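Local atomic coordinates of endo-1,3-beta-glucanase, family GH16 (Zobellia galactanivorans, PDB entry 4BPZ), a protein that probably hydrolyses internal 1,3-beta-glucosidic bonds of glucans such as algal laminarin, this chain being the calcium-binding GH16 domain of a longer protein. Residues A158-S163 and T216-P221; A113-G118 and C140-I145; S196-F201 and L210-N215. The protein carries 1 engineered substitution. One frame throughout, in Å; residues are numbered along the deposited sequence. Where two conformers were deposited one is given.

Contact 1 of 3, residues A158-S163 and T216-P221; sequences AHFHWS and TPYNAP. With GLC (alpha-D-glucopyranose), chain C.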
loop_
_atom_site.group_PDB
_atom_site.type_symbol
_atom_site.label_atom_id
_atom_site.label_comp_id
_atom_site.label_asym_id
_atom_site.label_seq_id
_atom_site.Cartn_x
_atom_site.Cartn_y
_atom_site.Cartn_z
ATOM N N ALA A 158 -5.884 -6.464 7.578
ATOM C CA ALA A 158 -6.227 -6.741 6.128
ATOM C C ALA A 158 -7.625 -6.188 6.059
ATOM O O ALA A 158 -8.450 -6.441 6.835
ATOM C CB ALA A 158 -6.301 -8.265 5.852
ATOM N N HIS A 159 -7.947 -5.427 5.048
ATOM C CA HIS A 159 -9.253 -4.777 4.933
ATOM C C HIS A 159 -9.695 -4.291 3.564
ATOM O O HIS A 159 -8.943 -3.657 2.883
ATOM C CB HIS A 159 -9.119 -3.491 5.580
ATOM C CG HIS A 159 -10.189 -3.234 6.477
ATOM N ND1 HIS A 159 -11.293 -2.504 6.222
ATOM C CD2 HIS A 159 -10.294 -3.665 7.782
ATOM C CE1 HIS A 159 -12.046 -2.480 7.375
ATOM N NE2 HIS A 159 -11.429 -3.137 8.298
ATOM N N PHE A 160 -10.899 -4.558 3.187
ATOM C CA PHE A 160 -11.453 -4.273 1.885
ATOM C C PHE A 160 -12.333 -3.058 1.949
ATOM O O PHE A 160 -13.103 -2.922 2.923
ATOM C CB PHE A 160 -12.271 -5.520 1.407
ATOM C CG PHE A 160 -11.463 -6.757 1.251
ATOM C CD1 PHE A 160 -11.152 -7.612 2.303
ATOM C CD2 PHE A 160 -10.921 -7.077 -0.042
ATOM C CE1 PHE A 160 -10.355 -8.738 2.111
ATOM C CE2 PHE A 160 -10.165 -8.194 -0.211
ATOM C CZ PHE A 160 -9.856 -9.040 0.842
ATOM N N HIS A 161 -12.260 -2.240 0.936
ATOM C CA HIS A 161 -13.096 -1.014 0.843
ATOM C C HIS A 161 -13.673 -0.948 -0.542
ATOM O O HIS A 161 -12.890 -0.975 -1.532
ATOM C CB HIS A 161 -12.288 0.248 1.101
ATOM C CG HIS A 161 -11.561 0.310 2.402
ATOM N ND1 HIS A 161 -10.370 -0.328 2.708
ATOM C CD2 HIS A 161 -11.986 0.857 3.575
ATOM C CE1 HIS A 161 -10.057 -0.067 3.993
ATOM N NE2 HIS A 161 -11.012 0.646 4.496
ATOM N N TRP A 162 -14.999 -0.855 -0.674
ATOM C CA TRP A 162 -15.591 -0.837 -1.992
ATOM C C TRP A 162 -16.994 -0.360 -1.902
ATOM O O TRP A 162 -17.586 -0.254 -0.810
ATOM C CB TRP A 162 -15.553 -2.185 -2.679
ATOM C CG TRP A 162 -16.541 -3.186 -2.214
ATOM C CD1 TRP A 162 -17.736 -3.527 -2.901
ATOM C CD2 TRP A 162 -16.504 -4.024 -1.026
ATOM N NE1 TRP A 162 -18.345 -4.532 -2.236
ATOM C CE2 TRP A 162 -17.650 -4.915 -1.111
ATOM C CE3 TRP A 162 -15.631 -4.135 0.035
ATOM C CZ2 TRP A 162 -17.991 -5.800 -0.091
ATOM C CZ3 TRP A 162 -15.914 -5.035 1.061
ATOM C CH2 TRP A 162 -17.149 -5.835 1.008
ATOM N N SER A 163 -17.572 0.043 -3.010
ATOM C CA SER A 163 -19.031 0.151 -3.114
ATOM C C SER A 163 -19.500 -0.838 -4.151
ATOM O O SER A 163 -18.781 -1.120 -5.117
ATOM C CB SER A 163 -19.527 1.567 -3.392
ATOM O OG SER A 163 -18.925 2.145 -4.515
ATOM N N THR A 216 -18.965 -6.605 -7.266
ATOM C CA THR A 216 -17.850 -5.914 -6.578
ATOM C C THR A 216 -16.892 -5.330 -7.656
ATOM O O THR A 216 -16.876 -5.838 -8.729
ATOM C CB THR A 216 -16.837 -6.964 -5.868
ATOM O OG1 THR A 216 -15.957 -7.622 -6.827
ATOM C CG2 THR A 216 -17.422 -7.892 -5.032
ATOM N N PRO A 217 -16.065 -4.352 -7.336
ATOM C CA PRO A 217 -15.038 -3.869 -8.274
ATOM C C PRO A 217 -13.761 -4.701 -8.284
ATOM O O PRO A 217 -12.615 -4.159 -8.746
ATOM C CB PRO A 217 -14.813 -2.432 -7.807
ATOM C CG PRO A 217 -15.164 -2.492 -6.328
ATOM C CD PRO A 217 -16.244 -3.490 -6.146
ATOM N N TYR A 218 -13.847 -5.969 -8.034
ATOM C CA TYR A 218 -12.687 -6.850 -7.907
ATOM C C TYR A 218 -12.605 -7.841 -9.060
ATOM O O TYR A 218 -12.153 -8.957 -8.929
ATOM C CB TYR A 218 -12.675 -7.584 -6.574
ATOM C CG TYR A 218 -12.690 -6.634 -5.369
ATOM C CD1 TYR A 218 -11.626 -5.795 -5.139
ATOM C CD2 TYR A 218 -13.741 -6.587 -4.483
ATOM C CE1 TYR A 218 -11.595 -4.957 -4.030
ATOM C CE2 TYR A 218 -13.722 -5.757 -3.397
ATOM C CZ TYR A 218 -12.678 -4.946 -3.138
ATOM O OH TYR A 218 -12.629 -4.162 -2.001
ATOM N N ASN A 219 -13.058 -7.397 -10.268
ATOM C CA ASN A 219 -12.993 -8.238 -11.499
ATOM C C ASN A 219 -12.423 -7.455 -12.644
ATOM O O ASN A 219 -12.606 -7.827 -13.823
ATOM C CB ASN A 219 -14.375 -8.832 -11.835
ATOM C CG ASN A 219 -14.828 -9.725 -10.681
ATOM O OD1 ASN A 219 -14.343 -10.833 -10.449
ATOM N ND2 ASN A 219 -15.727 -9.132 -9.909
ATOM N N ALA A 220 -11.709 -6.377 -12.351
ATOM C CA ALA A 220 -11.103 -5.509 -13.319
ATOM C C ALA A 220 -9.705 -5.143 -12.766
ATOM O O ALA A 220 -9.418 -5.397 -11.595
ATOM C CB ALA A 220 -11.953 -4.280 -13.543
ATOM N N PRO A 221 -8.868 -4.458 -13.524
ATOM C CA PRO A 221 -7.453 -4.350 -13.078
ATOM C C PRO A 221 -7.293 -3.516 -11.852
ATOM O O PRO A 221 -7.970 -2.480 -11.706
ATOM C CB PRO A 221 -6.743 -3.698 -14.274
ATOM C CG PRO A 221 -7.548 -4.257 -15.506
ATOM C CD PRO A 221 -9.007 -4.090 -14.970
HETATM C C1 GLC C . -7.013 1.753 3.123
HETATM C C2 GLC C . -7.766 3.120 3.255
HETATM C C3 GLC C . -6.927 4.164 2.505
HETATM C C4 GLC C . -5.553 4.196 3.016
HETATM C C5 GLC C . -4.982 2.846 2.656
HETATM C C6 GLC C . -3.543 2.657 3.079
HETATM O O1 GLC C . -7.181 1.147 1.860
HETATM O O2 GLC C . -9.048 2.935 2.710
HETATM O O3 GLC C . -7.569 5.499 2.672
HETATM O O4 GLC C . -4.819 5.271 2.396
HETATM O O5 GLC C . -5.743 1.843 3.366
HETATM O O6 GLC C . -3.377 2.790 4.486
#
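Tyr218 drives its ring edge against the face of the Trp162 indole, an edge-to-face pair with planes at 65° and the phenol centroid 5.5 Å from that of the indole's five-membered ring. The leading atom is Tyr218 CE2, 4.0 Å from Trp162 CG and displaced toward the rim of the indole. Trp162 CG lies between its backbone N and carbonyl carbon (chi1 76°), which folds the indole over the incoming residues. Here the packing is close: Tyr218 OH reaches the edge of the Phe160 ring in its plane, 3.9 Å from Phe160 CD2, and gives its hydrogen bond to the backbone O of Ser142 on the adjoining strand. Pro217 crosses the tryptophan at about a right angle, with Pro217 CD 3.6 Å from Trp162 CD1. An ST turn around Pro217 itself, Tyr218 N to Thr216 OG1 at 2.9 Å, folds the chain back between Thr216 and Tyr218. Beyond Tyr218 the contact slackens; Asn219, Ala220 and Pro221 lead away from the strand and are partly exposed. The strand's other face looks into the substrate cleft, where O2 of the bound alpha-D-glucopyranose sits 3.3 Å above the centre of the His161 ring. One strand thus lines a glycan cleft and feeds the interior between two sheets, as in the concanavalin-like beta-sandwich of GH16 enzymes.

Contact 2 of 3, residues A113-G118 and C140-I145; sequences AIWTLG and CGSIDI. Engineered in segment 140-145: Ser142 (natural residue Glu). With GLC (alpha-D-glucopyranose), chain C.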
loop_
_atom_site.group_PDB
_atom_site.type_symbol
_atom_site.label_atom_id
_atom_site.label_comp_id
_atom_site.label_asym_id
_atom_site.label_seq_id
_atom_site.Cartn_x
_atom_site.Cartn_y
_atom_site.Cartn_z
ATOM N N ALA A 113 1.591 0.663 4.622
ATOM C CA ALA A 113 0.575 -0.090 3.933
ATOM C C ALA A 113 1.115 -0.702 2.643
ATOM O O ALA A 113 1.966 -0.121 1.958
ATOM C CB ALA A 113 -0.624 0.778 3.603
ATOM N N ILE A 114 0.560 -1.874 2.343
ATOM C CA ILE A 114 0.709 -2.607 1.066
ATOM C C ILE A 114 -0.749 -2.771 0.614
ATOM O O ILE A 114 -1.511 -3.454 1.328
ATOM C CB ILE A 114 1.348 -3.947 1.248
ATOM C CG1 ILE A 114 2.739 -3.835 1.930
ATOM C CG2 ILE A 114 1.468 -4.671 -0.112
ATOM C CD1 ILE A 114 3.309 -5.161 2.408
ATOM N N TRP A 115 -1.153 -2.217 -0.516
ATOM C CA TRP A 115 -2.594 -2.248 -0.804
ATOM C C TRP A 115 -2.788 -2.023 -2.285
ATOM O O TRP A 115 -1.833 -1.851 -3.029
ATOM C CB TRP A 115 -3.322 -1.220 0.071
ATOM C CG TRP A 115 -2.867 0.207 -0.075
ATOM C CD1 TRP A 115 -1.665 0.767 0.246
ATOM C CD2 TRP A 115 -3.700 1.317 -0.457
ATOM N NE1 TRP A 115 -1.680 2.122 0.097
ATOM C CE2 TRP A 115 -2.920 2.472 -0.331
ATOM C CE3 TRP A 115 -5.049 1.444 -0.870
ATOM C CZ2 TRP A 115 -3.438 3.785 -0.536
ATOM C CZ3 TRP A 115 -5.565 2.699 -1.088
ATOM C CH2 TRP A 115 -4.792 3.876 -0.933
ATOM N N THR A 116 -4.025 -2.099 -2.713
ATOM C CA THR A 116 -4.377 -1.937 -4.140
ATOM C C THR A 116 -5.501 -0.920 -4.277
ATOM O O THR A 116 -6.307 -0.726 -3.388
ATOM C CB THR A 116 -4.826 -3.263 -4.792
ATOM O OG1 THR A 116 -6.187 -3.554 -4.434
ATOM C CG2 THR A 116 -3.910 -4.443 -4.492
ATOM N N LEU A 117 -5.528 -0.351 -5.475
ATOM C CA LEU A 117 -6.670 0.424 -5.941
ATOM C C LEU A 117 -7.058 -0.125 -7.311
ATOM O O LEU A 117 -6.184 -0.459 -8.136
ATOM C CB LEU A 117 -6.354 1.909 -6.075
ATOM C CG LEU A 117 -6.337 2.744 -4.797
ATOM C CD1 LEU A 117 -5.708 4.081 -4.966
ATOM C CD2 LEU A 117 -7.763 2.804 -4.252
ATOM N N GLY A 118 -8.358 -0.087 -7.607
ATOM C CA GLY A 118 -8.766 -0.296 -8.968
ATOM C C GLY A 118 -8.097 0.686 -9.892
ATOM O O GLY A 118 -7.971 1.875 -9.593
ATOM N N CYS A 140 -13.916 2.282 -7.220
ATOM C CA CYS A 140 -12.862 1.557 -7.929
ATOM C C CYS A 140 -12.438 0.304 -7.168
ATOM O O CYS A 140 -11.797 -0.571 -7.758
ATOM C CB CYS A 140 -11.646 2.447 -8.077
ATOM S SG CYS A 140 -11.005 3.200 -6.535
ATOM N N GLY A 141 -12.770 0.198 -5.888
ATOM C CA GLY A 141 -12.342 -0.892 -5.061
ATOM C C GLY A 141 -10.932 -0.709 -4.515
ATOM O O GLY A 141 -10.050 -0.072 -5.145
ATOM N N SER A 142 -10.708 -1.352 -3.386
ATOM C CA SER A 142 -9.385 -1.455 -2.856
ATOM C C SER A 142 -9.245 -2.633 -1.941
ATOM O O SER A 142 -10.215 -3.051 -1.280
ATOM C CB SER A 142 -9.350 -0.274 -2.009
ATOM O OG SER A 142 -8.086 -0.181 -1.361
ATOM N N ILE A 143 -8.055 -3.232 -1.972
ATOM C CA ILE A 143 -7.679 -4.322 -1.113
ATOM C C ILE A 143 -6.490 -3.930 -0.256
ATOM O O ILE A 143 -5.437 -3.519 -0.783
ATOM C CB ILE A 143 -7.273 -5.510 -1.910
ATOM C CG1 ILE A 143 -8.379 -5.914 -2.905
ATOM C CG2 ILE A 143 -6.894 -6.745 -1.023
ATOM C CD1 ILE A 143 -8.006 -6.969 -3.900
ATOM N N ASP A 144 -6.629 -4.043 1.065
ATOM C CA ASP A 144 -5.449 -3.866 1.935
ATOM C C ASP A 144 -4.852 -5.238 2.000
ATOM O O ASP A 144 -5.591 -6.228 2.268
ATOM C CB ASP A 144 -5.856 -3.131 3.300
ATOM C CG ASP A 144 -6.364 -1.702 2.938
ATOM O OD1 ASP A 144 -5.290 -0.779 2.802
ATOM O OD2 ASP A 144 -7.381 -1.268 3.308
ATOM N N ILE A 145 -3.586 -5.396 1.659
ATOM C CA ILE A 145 -2.815 -6.609 1.950
ATOM C C ILE A 145 -2.161 -6.492 3.319
ATOM O O ILE A 145 -2.104 -7.466 4.061
ATOM C CB ILE A 145 -1.809 -6.841 0.835
ATOM C CG1 ILE A 145 -2.539 -6.906 -0.518
ATOM C CG2 ILE A 145 -1.008 -8.102 1.148
ATOM C CD1 ILE A 145 -1.594 -7.071 -1.697
HETATM C C1 GLC C . -7.013 1.753 3.123
HETATM C C2 GLC C . -7.766 3.120 3.255
HETATM C C3 GLC C . -6.927 4.164 2.505
HETATM C C4 GLC C . -5.553 4.196 3.016
HETATM C C5 GLC C . -4.982 2.846 2.656
HETATM C C6 GLC C . -3.543 2.657 3.079
HETATM O O1 GLC C . -7.181 1.147 1.860
HETATM O O2 GLC C . -9.048 2.935 2.710
HETATM O O3 GLC C . -7.569 5.499 2.672
HETATM O O4 GLC C . -4.819 5.271 2.396
HETATM O O5 GLC C . -5.743 1.843 3.366
HETATM O O6 GLC C . -3.377 2.790 4.486
#
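The signature strand of family GH16 pairs here with its antiparallel neighbour, setting Trp115 beside Asp144 and Ser142 on the floor of the glycan cleft. The backbone seam is held by Thr116 N to Ile143 O at 2.8 Å, Ile145 N to Ile114 O at 2.9 Å and Gly118 N to Gly141 O at 3.0 Å. Ser142, an engineered replacement of the natural Glu, has OG anti to its backbone N (chi1 180°); the hydroxyl thereby turns back onto Thr116 O, 2.8 Å from OG and almost straight in line with the carbonyl bond. The same OG lies in the indole plane at the edge of Trp115. With Glu restored, the sequence to Glu147 reads Glu-Ile-Asp-Ile-Leu-Glu, consistent with the family motif in which, in relatives, the first Glu is the nucleophile and the last the acid/base. Above this row lies the bound alpha-D-glucopyranose: its C5 is 3.4 Å over the centre of the Trp115 ring, while its O1 donates to Asp144 OD2 at 2.8 Å. Indole and carboxylate run side by side with planes 28° apart, and Asn227 OD1 accepts from Trp115 NE1, fixing the ring's rotation. Without the indole, an alanine here is likely to deprive the sugar of its flat support and leave Asn227 OD1 without the N-H it accepts. On the opposite side, Thr116 and Ile143 point together into the sandwich, and Ile114 CG2 meets Ile145 CB at 4.0 Å, backed by Tyr189. At Gly141 the backbone angles would jam any side chain against the preceding carbonyl O.

Contact 3 of 3, residues S196-F201 and L210-N215; sequences SAMKVF and LKNSQN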
loop_
_atom_site.group_PDB
_atom_site.type_symbol
_atom_site.label_atom_id
_atom_site.label_comp_id
_atom_site.label_asym_id
_atom_site.label_seq_id
_atom_site.Cartn_x
_atom_site.Cartn_y
_atom_site.Cartn_z
ATOM N N SER A 196 -13.446 -16.136 -7.629
ATOM C CA SER A 196 -14.171 -16.735 -6.480
ATOM C C SER A 196 -14.000 -15.942 -5.168
ATOM O O SER A 196 -14.958 -15.793 -4.440
ATOM C CB SER A 196 -13.681 -18.193 -6.316
ATOM O OG SER A 196 -14.026 -18.933 -7.490
ATOM N N ALA A 197 -12.764 -15.494 -4.907
ATOM C CA ALA A 197 -12.500 -14.949 -3.550
ATOM C C ALA A 197 -11.247 -14.153 -3.575
ATOM O O ALA A 197 -10.355 -14.287 -4.451
ATOM C CB ALA A 197 -12.340 -16.090 -2.526
ATOM N N MET A 198 -11.114 -13.320 -2.535
ATOM C CA MET A 198 -9.842 -12.642 -2.196
ATOM C C MET A 198 -9.425 -13.058 -0.815
ATOM O O MET A 198 -10.216 -12.921 0.131
ATOM C CB MET A 198 -10.037 -11.178 -2.257
ATOM C CG MET A 198 -10.269 -10.728 -3.683
ATOM S SD MET A 198 -11.190 -9.260 -3.847
ATOM C CE MET A 198 -12.855 -9.603 -3.218
ATOM N N LYS A 199 -8.210 -13.556 -0.702
ATOM C CA LYS A 199 -7.687 -14.076 0.551
ATOM C C LYS A 199 -6.415 -13.303 0.883
ATOM O O LYS A 199 -5.528 -13.213 0.027
ATOM C CB LYS A 199 -7.322 -15.538 0.432
ATOM C CG LYS A 199 -8.486 -16.457 0.057
ATOM C CD LYS A 199 -7.994 -17.882 -0.163
ATOM C CE LYS A 199 -9.039 -18.820 -0.690
ATOM N NZ LYS A 199 -8.535 -20.194 -0.746
ATOM N N VAL A 200 -6.324 -12.745 2.091
ATOM C CA VAL A 200 -5.109 -12.027 2.541
ATOM C C VAL A 200 -4.505 -12.825 3.641
ATOM O O VAL A 200 -5.169 -13.238 4.606
ATOM C CB VAL A 200 -5.438 -10.602 2.989
ATOM C CG1 VAL A 200 -4.216 -9.933 3.561
ATOM C CG2 VAL A 200 -6.060 -9.845 1.839
ATOM N N PHE A 201 -3.187 -13.073 3.519
ATOM C CA PHE A 201 -2.448 -13.867 4.481
ATOM C C PHE A 201 -1.299 -13.071 5.074
ATOM O O PHE A 201 -0.686 -12.196 4.440
ATOM C CB PHE A 201 -1.791 -15.065 3.734
ATOM C CG PHE A 201 -2.790 -16.061 3.230
ATOM C CD1 PHE A 201 -3.142 -17.177 3.983
ATOM C CD2 PHE A 201 -3.256 -15.944 1.921
ATOM C CE1 PHE A 201 -4.054 -18.123 3.447
ATOM C CE2 PHE A 201 -4.148 -16.890 1.399
ATOM C CZ PHE A 201 -4.564 -17.892 2.182
ATOM N N LEU A 210 -12.676 -12.630 1.571
ATOM C CA LEU A 210 -13.906 -12.032 1.085
ATOM C C LEU A 210 -14.336 -12.700 -0.168
ATOM O O LEU A 210 -13.543 -12.803 -1.125
ATOM C CB LEU A 210 -13.673 -10.538 0.823
ATOM C CG LEU A 210 -14.918 -9.805 0.260
ATOM C CD1 LEU A 210 -16.149 -9.865 1.205
ATOM C CD2 LEU A 210 -14.536 -8.363 -0.030
ATOM N N LYS A 211 -15.542 -13.221 -0.203
ATOM C CA LYS A 211 -16.116 -13.774 -1.423
ATOM C C LYS A 211 -16.203 -12.729 -2.512
ATOM O O LYS A 211 -16.609 -11.603 -2.270
ATOM C CB LYS A 211 -17.509 -14.332 -1.065
ATOM C CG LYS A 211 -18.204 -14.931 -2.239
ATOM C CD LYS A 211 -19.581 -15.431 -1.791
ATOM C CE LYS A 211 -20.352 -15.966 -2.955
ATOM N NZ LYS A 211 -19.656 -17.163 -3.521
ATOM N N ASN A 212 -15.792 -13.099 -3.724
ATOM C CA ASN A 212 -15.921 -12.212 -4.869
ATOM C C ASN A 212 -17.239 -12.386 -5.601
ATOM O O ASN A 212 -17.900 -13.412 -5.437
ATOM C CB ASN A 212 -14.710 -12.453 -5.814
ATOM C CG ASN A 212 -14.420 -11.279 -6.745
ATOM O OD1 ASN A 212 -13.384 -11.372 -7.513
ATOM N ND2 ASN A 212 -15.118 -10.237 -6.692
ATOM N N SER A 213 -17.678 -11.394 -6.338
ATOM C CA SER A 213 -18.873 -11.503 -7.140
ATOM C C SER A 213 -18.734 -10.394 -8.193
ATOM O O SER A 213 -18.049 -9.361 -8.032
ATOM C CB SER A 213 -20.188 -11.309 -6.330
ATOM O OG SER A 213 -20.463 -9.951 -6.109
ATOM N N GLN A 214 -19.573 -10.496 -9.209
ATOM C CA GLN A 214 -19.636 -9.424 -10.249
ATOM C C GLN A 214 -20.200 -8.106 -9.743
ATOM O O GLN A 214 -20.069 -7.112 -10.432
ATOM C CB GLN A 214 -20.369 -9.942 -11.482
ATOM C CG GLN A 214 -19.433 -10.865 -12.297
ATOM C CD GLN A 214 -18.318 -10.051 -13.044
ATOM O OE1 GLN A 214 -18.496 -8.881 -13.373
ATOM N NE2 GLN A 214 -17.154 -10.619 -13.184
ATOM N N ASN A 215 -20.860 -8.088 -8.595
ATOM C CA ASN A 215 -21.324 -6.845 -8.054
ATOM C C ASN A 215 -20.228 -6.111 -7.293
ATOM O O ASN A 215 -20.545 -5.098 -6.693
ATOM C CB ASN A 215 -22.519 -7.112 -7.136
ATOM C CG ASN A 215 -23.506 -5.956 -7.083
ATOM O OD1 ASN A 215 -24.213 -5.828 -6.109
ATOM N ND2 ASN A 215 -23.518 -5.092 -8.086
HETATM O O HOH W 1 -17.551 -16.217 -5.303
#
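Met198 and Leu210 form a hydrogen-bonded antiparallel pair in which each backbone N-H finds the other's carbonyl. Met198 N reaches Leu210 O at 2.9 Å, and Leu210 N returns a bond of equal length to Met198 O. Leu210 O also meets Ala197 CA in a C-H...O contact. This is the open end of the beta hairpin made by strands 197-202 and 205-211, where pairing gives way to loop and polar groups need other mates. Ser196 O takes two: Asn212 N, 2.9 Å away and well above the carbonyl plane, and a water that donates to it at 2.8 Å. The water gives its other hydrogen to Asn212 O and accepts from Lys211 NZ, 2.9 Å from its oxygen. Lys211 is extended until its final bend (chi4 64°), which turns the ammonium group onto that water, tying it indirectly to Ser196 O and Asn212 O. The N-H groups of Ser196 and Ala197 are both hydrogen-bonded to Asn194 OD1. Farther along, Ser213 OG accepts from Asn215 N at 3.1 Å, an ST turn that bends the departing chain. On the interior side the neighbours are apolar: Met198 CE lies 3.8 Å from Leu210 CD2, the two side chains lying side by side and pointing the same way, and Phe160 from the facing sheet packs on the two of them.

How the contacts relate
Contacts 1 and 2 are buried, whereas contact 3 lies nearer the surface, with a water and a lysine among its partners. Strands 142-144 and 155-163 lie next to each other under the cleft, joined by His161 O and Ser142 N; contact 2 faces the sugar directly, whereas contact 1 packs behind it and meets the glucose only through His161. Contact 3 belongs to a hairpin across the sandwich and is nested within the loop that contact 1 closes; Met198 SD lies against the Tyr218 ring and also packs on Ile143. Chemistry follows place: aromatic packing in contact 1, strand pairing with sugar recognition in contact 2, hairpin bonds fading into hydrated polar contacts in contact 3.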